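Local coordinates for protein putative ATP-dependent endonuclease of the OLD family (Thermus scotoductus, PDB 6P74) that degrades linear or supercoiled double-stranded DNA in the 5' to 3' direction, nicks and linearises circular DNA, and has a DNA-stimulated ATPase activity, at residues Asp47-Leu52 with Leu123-Asp128; Pro78-Gly83 with Arg130-Val135; Leu38-Leu43 with Ile70-His75. One frame throughout, in Å; residues are numbered along the deposited sequence.

Interaction 1 of 3, residues Asp47-Leu52 with Leu123-Asp128; sequences DVWPSL and LRVGTD. With SO4 (sulfate ion), chain K.
The six-membered end of the Trp49 indole comes edge-on to Val125 and Gly126, and this is where the contact is close. Its CZ2 meets Val125 CG1 at 3.7 Å, while the rim carbon CH2 points at two backbone carbonyls, lying 3.5 Å from Val125 O and 3.8 Å from Gly126 O. Both oxygens stand near the ring plane, so they face polarised aromatic C-H groups and not the pi cloud. With CG anti to the backbone N (chi1 -173°), the indole is carried off its own loop and across to the other one. Within the loop, Pro50 CD lies 3.5 Å above one face of the indole, toward the rim. Gly126 is the N-cap residue of helix 127-132; in this part of the ATPase domain Trp49 thus links the loop after helix 34-45 to the helix start, and Leu105 of strand 100-109 touches both Trp49 and Val125. Packing thins toward Thr127, whose CA is 4.1 Å from Trp49 CZ3. The pyrrole N-H, on the looser side, meets a bound anion: Trp49 NE1 donates to O2 of a sulfate, probably from the crystallisation liquor, at 3.0 Å and 158°, and Leu105 N also binds this ion.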
loop_
_atom_site.group_PDB
_atom_site.type_symbol
_atom_site.label_atom_id
_atom_site.label_comp_id
_atom_site.label_asym_id
_atom_site.label_seq_id
_atom_site.Cartn_x
_atom_site.Cartn_y
_atom_site.Cartn_z
ATOM N N ASP A 47 1.071 -14.405 -6.208
ATOM C CA ASP A 47 0.459 -15.629 -5.720
ATOM C C ASP A 47 -1.006 -15.452 -5.304
ATOM O O ASP A 47 -1.563 -16.344 -4.661
ATOM C CB ASP A 47 1.294 -16.221 -4.580
ATOM C CG ASP A 47 1.755 -15.182 -3.596
ATOM O OD1 ASP A 47 1.183 -14.072 -3.611
ATOM O OD2 ASP A 47 2.695 -15.471 -2.820
ATOM N N VAL A 48 -1.650 -14.350 -5.683
ATOM C CA VAL A 48 -3.084 -14.161 -5.487
ATOM C C VAL A 48 -3.760 -14.097 -6.852
ATOM O O VAL A 48 -3.386 -13.275 -7.698
ATOM C CB VAL A 48 -3.388 -12.893 -4.671
ATOM C CG1 VAL A 48 -4.691 -12.246 -5.154
ATOM C CG2 VAL A 48 -3.499 -13.245 -3.211
ATOM N N TRP A 49 -4.770 -14.942 -7.052
ATOM C CA TRP A 49 -5.455 -14.971 -8.333
ATOM C C TRP A 49 -6.064 -13.604 -8.633
ATOM O O TRP A 49 -6.821 -13.074 -7.808
ATOM C CB TRP A 49 -6.545 -16.038 -8.360
ATOM C CG TRP A 49 -7.116 -16.150 -9.731
ATOM C CD1 TRP A 49 -8.176 -15.454 -10.239
ATOM C CD2 TRP A 49 -6.616 -16.960 -10.801
ATOM N NE1 TRP A 49 -8.382 -15.802 -11.552
ATOM C CE2 TRP A 49 -7.440 -16.726 -11.922
ATOM C CE3 TRP A 49 -5.561 -17.877 -10.915
ATOM C CZ2 TRP A 49 -7.244 -17.371 -13.139
ATOM C CZ3 TRP A 49 -5.371 -18.522 -12.122
ATOM C CH2 TRP A 49 -6.206 -18.267 -13.220
ATOM N N PRO A 50 -5.770 -13.012 -9.788
ATOM C CA PRO A 50 -6.297 -11.676 -10.109
ATOM C C PRO A 50 -7.810 -11.695 -10.204
ATOM O O PRO A 50 -8.387 -12.426 -11.005
ATOM C CB PRO A 50 -5.671 -11.361 -11.474
ATOM C CG PRO A 50 -4.610 -12.366 -11.676
ATOM C CD PRO A 50 -4.962 -13.569 -10.880
ATOM N N SER A 51 -8.454 -10.871 -9.389
ATOM C CA SER A 51 -9.898 -10.729 -9.475
ATOM C C SER A 51 -10.253 -9.302 -9.076
ATOM O O SER A 51 -9.374 -8.457 -8.872
ATOM C CB SER A 51 -10.596 -11.786 -8.613
ATOM O OG SER A 51 -10.202 -11.690 -7.260
ATOM N N LEU A 52 -11.554 -9.028 -8.988
ATOM C CA LEU A 52 -11.996 -7.702 -8.585
ATOM C C LEU A 52 -11.462 -7.339 -7.200
ATOM O O LEU A 52 -11.252 -6.156 -6.907
ATOM C CB LEU A 52 -13.526 -7.641 -8.632
ATOM C CG LEU A 52 -14.180 -6.258 -8.598
ATOM C CD1 LEU A 52 -13.620 -5.343 -9.690
ATOM C CD2 LEU A 52 -15.707 -6.392 -8.715
ATOM N N LEU A 123 -10.621 -18.837 -25.148
ATOM C CA LEU A 123 -9.806 -19.579 -24.193
ATOM C C LEU A 123 -9.624 -18.761 -22.921
ATOM O O LEU A 123 -9.284 -17.575 -22.972
ATOM C CB LEU A 123 -8.444 -19.912 -24.799
ATOM C CG LEU A 123 -7.547 -20.817 -23.958
ATOM C CD1 LEU A 123 -7.965 -22.269 -24.130
ATOM C CD2 LEU A 123 -6.097 -20.624 -24.348
ATOM N N ARG A 124 -9.872 -19.388 -21.781
ATOM C CA ARG A 124 -9.731 -18.729 -20.496
ATOM C C ARG A 124 -8.406 -19.140 -19.877
ATOM O O ARG A 124 -7.830 -20.175 -20.221
ATOM C CB ARG A 124 -10.902 -19.077 -19.569
ATOM C CG ARG A 124 -12.244 -19.167 -20.294
ATOM C CD ARG A 124 -13.374 -18.613 -19.448
ATOM N NE ARG A 124 -13.084 -17.231 -19.080
ATOM C CZ ARG A 124 -13.571 -16.165 -19.710
ATOM N NH1 ARG A 124 -14.397 -16.323 -20.740
ATOM N NH2 ARG A 124 -13.230 -14.940 -19.306
ATOM N N VAL A 125 -7.911 -18.301 -18.973
ATOM C CA VAL A 125 -6.657 -18.587 -18.284
ATOM C C VAL A 125 -6.939 -19.534 -17.124
ATOM O O VAL A 125 -7.712 -19.208 -16.217
ATOM C CB VAL A 125 -5.987 -17.294 -17.804
ATOM C CG1 VAL A 125 -6.861 -16.574 -16.778
ATOM C CG2 VAL A 125 -4.602 -17.596 -17.220
ATOM N N GLY A 126 -6.329 -20.722 -17.160
ATOM C CA GLY A 126 -6.490 -21.704 -16.107
ATOM C C GLY A 126 -5.350 -21.650 -15.088
ATOM O O GLY A 126 -4.359 -20.928 -15.244
ATOM N N THR A 127 -5.513 -22.450 -14.034
ATOM C CA THR A 127 -4.548 -22.490 -12.937
ATOM C C THR A 127 -3.158 -22.873 -13.431
ATOM O O THR A 127 -2.182 -22.141 -13.221
ATOM C CB THR A 127 -5.028 -23.478 -11.869
ATOM O OG1 THR A 127 -6.214 -22.974 -11.241
ATOM C CG2 THR A 127 -3.951 -23.705 -10.815
ATOM N N ASP A 128 -3.043 -24.041 -14.065
ATOM C CA ASP A 128 -1.744 -24.488 -14.557
ATOM C C ASP A 128 -1.123 -23.444 -15.469
ATOM O O ASP A 128 0.092 -23.223 -15.441
ATOM C CB ASP A 128 -1.889 -25.816 -15.300
ATOM C CG ASP A 128 -2.638 -26.863 -14.490
ATOM O OD1 ASP A 128 -2.029 -27.475 -13.580
ATOM O OD2 ASP A 128 -3.846 -27.054 -14.756
HETATM S S SO4 K . -10.907 -13.914 -13.932
HETATM O O1 SO4 K . -10.585 -13.233 -15.185
HETATM O O2 SO4 K . -10.170 -15.169 -13.827
HETATM O O3 SO4 K . -10.561 -13.067 -12.790
HETATM O O4 SO4 K . -12.340 -14.192 -13.910
#

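Interaction 2 of 3, residues Pro78-Gly83 with Arg130-Val135; sequences PPYTQG and RNHARV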
loop_
_atom_site.group_PDB
_atom_site.type_symbol
_atom_site.label_atom_id
_atom_site.label_comp_id
_atom_site.label_asym_id
_atom_site.label_seq_id
_atom_site.Cartn_x
_atom_site.Cartn_y
_atom_site.Cartn_z
ATOM N N PRO A 78 9.383 -19.484 -22.914
ATOM C CA PRO A 78 8.671 -20.041 -24.072
ATOM C C PRO A 78 7.162 -20.040 -23.915
ATOM O O PRO A 78 6.667 -19.854 -22.804
ATOM C CB PRO A 78 9.180 -21.474 -24.120
ATOM C CG PRO A 78 9.389 -21.800 -22.669
ATOM C CD PRO A 78 9.956 -20.545 -22.066
ATOM N N PRO A 79 6.439 -20.301 -25.007
ATOM C CA PRO A 79 4.974 -20.317 -24.931
ATOM C C PRO A 79 4.470 -21.435 -24.038
ATOM O O PRO A 79 5.131 -22.461 -23.833
ATOM C CB PRO A 79 4.544 -20.533 -26.387
ATOM C CG PRO A 79 5.770 -20.176 -27.208
ATOM C CD PRO A 79 6.919 -20.602 -26.365
ATOM N N TYR A 80 3.292 -21.217 -23.474
ATOM C CA TYR A 80 2.612 -22.267 -22.735
ATOM C C TYR A 80 1.692 -23.021 -23.693
ATOM O O TYR A 80 0.847 -22.409 -24.365
ATOM C CB TYR A 80 1.832 -21.686 -21.558
ATOM C CG TYR A 80 1.250 -22.761 -20.654
ATOM C CD1 TYR A 80 2.020 -23.329 -19.649
ATOM C CD2 TYR A 80 -0.056 -23.214 -20.813
ATOM C CE1 TYR A 80 1.513 -24.300 -18.816
ATOM C CE2 TYR A 80 -0.577 -24.197 -19.978
ATOM C CZ TYR A 80 0.216 -24.741 -18.984
ATOM O OH TYR A 80 -0.269 -25.715 -18.136
ATOM N N THR A 81 1.863 -24.338 -23.773
ATOM C CA THR A 81 1.014 -25.160 -24.629
ATOM C C THR A 81 -0.194 -25.647 -23.837
ATOM O O THR A 81 -0.040 -26.372 -22.847
ATOM C CB THR A 81 1.779 -26.359 -25.200
ATOM O OG1 THR A 81 2.854 -25.903 -26.023
ATOM C CG2 THR A 81 0.845 -27.255 -26.057
ATOM N N GLN A 82 -1.395 -25.276 -24.285
ATOM C CA GLN A 82 -2.636 -25.849 -23.765
ATOM C C GLN A 82 -3.388 -26.520 -24.908
ATOM O O GLN A 82 -3.977 -25.842 -25.754
ATOM C CB GLN A 82 -3.508 -24.790 -23.096
ATOM C CG GLN A 82 -4.698 -25.422 -22.374
ATOM C CD GLN A 82 -4.810 -24.942 -20.953
ATOM O OE1 GLN A 82 -3.867 -25.060 -20.158
ATOM N NE2 GLN A 82 -5.953 -24.362 -20.626
ATOM N N GLY A 83 -3.392 -27.844 -24.925
ATOM C CA GLY A 83 -4.014 -28.549 -26.033
ATOM C C GLY A 83 -3.425 -28.123 -27.366
ATOM O O GLY A 83 -2.264 -28.412 -27.659
ATOM N N ARG A 130 -1.590 -20.076 -15.535
ATOM C CA ARG A 130 -1.071 -18.912 -14.834
ATOM C C ARG A 130 0.128 -19.272 -13.960
ATOM O O ARG A 130 1.102 -18.515 -13.911
ATOM C CB ARG A 130 -2.163 -18.251 -13.997
ATOM C CG ARG A 130 -1.830 -16.799 -13.634
ATOM C CD ARG A 130 -2.827 -16.258 -12.638
ATOM N NE ARG A 130 -2.149 -15.784 -11.439
ATOM C CZ ARG A 130 -1.914 -16.536 -10.374
ATOM N NH1 ARG A 130 -2.315 -17.800 -10.354
ATOM N NH2 ARG A 130 -1.286 -16.029 -9.332
ATOM N N ASN A 131 0.081 -20.419 -13.265
ATOM C CA ASN A 131 1.221 -20.810 -12.442
ATOM C C ASN A 131 2.468 -21.042 -13.279
ATOM O O ASN A 131 3.587 -20.933 -12.760
ATOM C CB ASN A 131 0.906 -22.059 -11.637
ATOM C CG ASN A 131 -0.197 -21.834 -10.612
ATOM O OD1 ASN A 131 -0.597 -20.697 -10.344
ATOM N ND2 ASN A 131 -0.704 -22.930 -10.039
ATOM N N HIS A 132 2.297 -21.360 -14.561
ATOM C CA HIS A 132 3.416 -21.414 -15.491
ATOM C C HIS A 132 4.368 -20.245 -15.274
ATOM O O HIS A 132 5.586 -20.428 -15.182
ATOM C CB HIS A 132 2.879 -21.405 -16.926
ATOM C CG HIS A 132 3.931 -21.302 -17.982
ATOM N ND1 HIS A 132 4.930 -22.240 -18.134
ATOM C CD2 HIS A 132 4.125 -20.383 -18.960
ATOM C CE1 HIS A 132 5.703 -21.894 -19.152
ATOM N NE2 HIS A 132 5.229 -20.777 -19.680
ATOM N N ALA A 133 3.818 -19.032 -15.188
ATOM C CA ALA A 133 4.601 -17.805 -15.239
ATOM C C ALA A 133 4.658 -17.059 -13.908
ATOM O O ALA A 133 5.076 -15.895 -13.888
ATOM C CB ALA A 133 4.047 -16.880 -16.325
ATOM N N ARG A 134 4.266 -17.694 -12.805
ATOM C CA ARG A 134 4.217 -16.992 -11.528
ATOM C C ARG A 134 5.603 -16.559 -11.062
ATOM O O ARG A 134 6.612 -17.235 -11.288
ATOM C CB ARG A 134 3.566 -17.860 -10.456
ATOM C CG ARG A 134 2.098 -17.555 -10.297
ATOM C CD ARG A 134 1.414 -18.594 -9.429
ATOM N NE ARG A 134 1.741 -18.418 -8.018
ATOM C CZ ARG A 134 1.410 -19.278 -7.059
ATOM N NH1 ARG A 134 0.748 -20.393 -7.361
ATOM N NH2 ARG A 134 1.745 -19.031 -5.799
ATOM N N VAL A 135 5.638 -15.423 -10.380
ATOM C CA VAL A 135 6.884 -14.797 -9.967
ATOM C C VAL A 135 6.953 -14.814 -8.457
ATOM O O VAL A 135 5.934 -14.697 -7.768
ATOM C CB VAL A 135 6.994 -13.353 -10.485
ATOM C CG1 VAL A 135 6.874 -13.329 -11.985
ATOM C CG2 VAL A 135 5.918 -12.498 -9.848
#
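His132 and Tyr80 carry this contact, one on helix 127-132 and the other on strand 79-82. Arg130 turns away from the strand and its NE is hydrogen-bonded to Val44 O. Asn131 OD1 accepts a weak bond of 3.3 Å from Arg134 NH1. His132 reaches across, CG anti to the backbone N (chi1 173°), and the imidazole and the phenol run alongside each other, pointing opposite ways. Tyr80 CD1 comes over one imidazole face, 3.2 Å from His132 CG, and Tyr80 CB makes a CH-pi contact 4.1 Å from the centroid of the same ring. The planes are inclined at 55° with centroids 4.8 Å apart, an oblique aromatic pair. At the imidazole edge, His132 NE2 is 3.6 Å from Pro78 O. Ala133 N then closes a turn on Arg130 O at 3.0 Å, and the chain runs on to Val135. In the fold, Tyr80 also packs on Asp128 and Met129 and pairs through its backbone with Ile87 of strand 85-97; His132 meets the ring of Phe76 on strand 70-76. Val135, at the start of strand 135-138, packs on Thr272 and Ile274 of the adjoining strand 272-276 in the mixed sheet.

Interaction 3 of 3, residues Leu38-Leu43 with Ile70-His75; sequences LRAIDL and IEITVH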
loop_
_atom_site.group_PDB
_atom_site.type_symbol
_atom_site.label_atom_id
_atom_site.label_comp_id
_atom_site.label_asym_id
_atom_site.label_seq_id
_atom_site.Cartn_x
_atom_site.Cartn_y
_atom_site.Cartn_z
ATOM N N LEU A 38 6.649 -2.721 -10.818
ATOM C CA LEU A 38 6.758 -4.006 -10.138
ATOM C C LEU A 38 5.397 -4.497 -9.651
ATOM O O LEU A 38 5.087 -5.692 -9.775
ATOM C CB LEU A 38 7.731 -3.917 -8.974
ATOM C CG LEU A 38 9.154 -3.512 -9.334
ATOM C CD1 LEU A 38 10.043 -3.710 -8.130
ATOM C CD2 LEU A 38 9.646 -4.334 -10.513
ATOM N N ARG A 39 4.575 -3.602 -9.078
ATOM C CA ARG A 39 3.276 -4.039 -8.560
ATOM C C ARG A 39 2.371 -4.544 -9.686
ATOM O O ARG A 39 1.604 -5.498 -9.495
ATOM C CB ARG A 39 2.601 -2.911 -7.781
ATOM C CG ARG A 39 3.451 -2.356 -6.634
ATOM C CD ARG A 39 3.442 -3.227 -5.370
ATOM N NE ARG A 39 2.835 -2.515 -4.243
ATOM C CZ ARG A 39 3.475 -1.654 -3.452
ATOM N NH1 ARG A 39 4.762 -1.391 -3.638
ATOM N NH2 ARG A 39 2.820 -1.052 -2.466
ATOM N N ALA A 40 2.462 -3.931 -10.871
ATOM C CA ALA A 40 1.651 -4.378 -11.993
ATOM C C ALA A 40 1.982 -5.816 -12.377
ATOM O O ALA A 40 1.078 -6.615 -12.666
ATOM C CB ALA A 40 1.839 -3.443 -13.189
ATOM N N ILE A 41 3.273 -6.164 -12.405
ATOM C CA ILE A 41 3.646 -7.547 -12.681
ATOM C C ILE A 41 3.058 -8.461 -11.620
ATOM O O ILE A 41 2.490 -9.520 -11.928
ATOM C CB ILE A 41 5.179 -7.690 -12.769
ATOM C CG1 ILE A 41 5.727 -6.929 -13.982
ATOM C CG2 ILE A 41 5.582 -9.168 -12.811
ATOM C CD1 ILE A 41 7.262 -6.660 -13.935
ATOM N N ASP A 42 3.152 -8.051 -10.352
ATOM C CA ASP A 42 2.685 -8.910 -9.275
ATOM C C ASP A 42 1.175 -9.138 -9.318
ATOM O O ASP A 42 0.703 -10.185 -8.869
ATOM C CB ASP A 42 3.070 -8.316 -7.934
ATOM C CG ASP A 42 2.882 -9.296 -6.816
ATOM O OD1 ASP A 42 3.599 -10.321 -6.837
ATOM O OD2 ASP A 42 2.021 -9.062 -5.936
ATOM N N LEU A 43 0.410 -8.154 -9.804
ATOM C CA LEU A 43 -1.036 -8.300 -9.935
ATOM C C LEU A 43 -1.386 -9.473 -10.831
ATOM O O LEU A 43 -2.322 -10.229 -10.546
ATOM C CB LEU A 43 -1.635 -7.023 -10.522
ATOM C CG LEU A 43 -2.236 -6.047 -9.534
ATOM C CD1 LEU A 43 -2.801 -4.838 -10.255
ATOM C CD2 LEU A 43 -3.306 -6.793 -8.806
ATOM N N ILE A 70 -8.146 -0.108 -16.900
ATOM C CA ILE A 70 -6.820 -0.596 -16.551
ATOM C C ILE A 70 -6.489 -1.817 -17.405
ATOM O O ILE A 70 -7.309 -2.733 -17.554
ATOM C CB ILE A 70 -6.758 -0.925 -15.054
ATOM C CG1 ILE A 70 -6.922 0.359 -14.234
ATOM C CG2 ILE A 70 -5.464 -1.656 -14.725
ATOM C CD1 ILE A 70 -7.218 0.130 -12.748
ATOM N N GLU A 71 -5.278 -1.840 -17.964
ATOM C CA GLU A 71 -4.819 -2.934 -18.820
ATOM C C GLU A 71 -3.369 -3.258 -18.487
ATOM O O GLU A 71 -2.493 -2.414 -18.679
ATOM C CB GLU A 71 -4.929 -2.555 -20.296
ATOM C CG GLU A 71 -6.064 -3.154 -21.060
ATOM C CD GLU A 71 -5.928 -2.877 -22.546
ATOM O OE1 GLU A 71 -6.512 -1.884 -23.036
ATOM O OE2 GLU A 71 -5.205 -3.640 -23.218
ATOM N N ILE A 72 -3.101 -4.476 -18.027
ATOM C CA ILE A 72 -1.733 -4.931 -17.813
ATOM C C ILE A 72 -1.510 -6.197 -18.631
ATOM O O ILE A 72 -2.195 -7.206 -18.428
ATOM C CB ILE A 72 -1.437 -5.175 -16.330
ATOM C CG1 ILE A 72 -1.742 -3.916 -15.526
ATOM C CG2 ILE A 72 0.005 -5.550 -16.166
ATOM C CD1 ILE A 72 -1.915 -4.160 -14.060
ATOM N N THR A 73 -0.538 -6.151 -19.540
ATOM C CA THR A 73 -0.209 -7.283 -20.399
ATOM C C THR A 73 1.213 -7.743 -20.096
ATOM O O THR A 73 2.155 -6.949 -20.189
ATOM C CB THR A 73 -0.349 -6.900 -21.880
ATOM O OG1 THR A 73 -1.673 -6.420 -22.138
ATOM C CG2 THR A 73 -0.072 -8.097 -22.769
ATOM N N VAL A 74 1.378 -9.015 -19.741
ATOM C CA VAL A 74 2.703 -9.581 -19.503
ATOM C C VAL A 74 2.981 -10.642 -20.558
ATOM O O VAL A 74 2.201 -11.584 -20.719
ATOM C CB VAL A 74 2.831 -10.173 -18.096
ATOM C CG1 VAL A 74 4.274 -10.506 -17.824
ATOM C CG2 VAL A 74 2.306 -9.199 -17.072
ATOM N N HIS A 75 4.089 -10.490 -21.275
ATOM C CA HIS A 75 4.520 -11.436 -22.293
ATOM C C HIS A 75 5.642 -12.314 -21.758
ATOM O O HIS A 75 6.476 -11.873 -20.962
ATOM C CB HIS A 75 5.017 -10.721 -23.546
ATOM C CG HIS A 75 4.035 -9.765 -24.138
ATOM N ND1 HIS A 75 3.471 -9.954 -25.383
ATOM C CD2 HIS A 75 3.540 -8.593 -23.674
ATOM C CE1 HIS A 75 2.670 -8.941 -25.658
ATOM N NE2 HIS A 75 2.692 -8.101 -24.637
#
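Helix 34-45 passes over strand 70-76 with Ala40 and Ile72 nearest, their CA atoms 6.8 Å apart, and no hydrogen bond joins the two segments. This is the helix that begins within the P-loop (Walker A) motif of the ATPase domain, whose Gly31 to Thr35 are inferred to bind ATP; the strand belongs to the antiparallel sheet, hydrogen-bonded between strands 2-10 and 85-97. The contact is thus helix-on-sheet packing, with the Ala40 side chain about 10 Å from that of Thr35.

Ile72 does most of the touching from the strand. Its CG2 is anti to the backbone N and CG1 lies beside that N (chi1 -55°), and both branches meet the helix. CG2 approaches the backbone, 3.8 Å from Ala40 O, and also lies 4.1 Å from Ala40 CB. Ala40, with a single methyl, lets the helix backbone come this near the sheet. Val74, two residues on along the same strand face, also points at the helix but stays farther off, and touches Val44 and Leu45 one turn later. Leu5 of strand 2-10 packs beside Ile72, and Phe10 and Phe55 lie against Leu43, adding to the apolar layer. The longer branch of Ile72 ends between two helix residues: CD1 is 3.9 Å from Ala40 CB and 4.0 Å from Leu43 CD1, the leucine and isoleucine side chains crossing at about a right angle.

All three contacts lie in the N-terminal part of the ATPase domain. Interaction 3 is buried and almost wholly apolar, setting the helix that begins in the P-loop on the antiparallel sheet. Interactions 1 and 2 lie at the surface: the first sets one indole edge against backbone carbonyls and a sulfate, the second pairs two rings. These two share helix 127-132: interaction 1 uses its N-terminal end, interaction 2 its later residues, and Arg130, in the segment of the latter, packs on Trp49 and Pro50 of the former. Pro50 also touches the backbone of Leu43, tying interaction 1 to interaction 3. Interactions 2 and 3 are linked by the chain turning at Pro78 from strand 70-76 to strand 79-82, both reaching the antiparallel sheet.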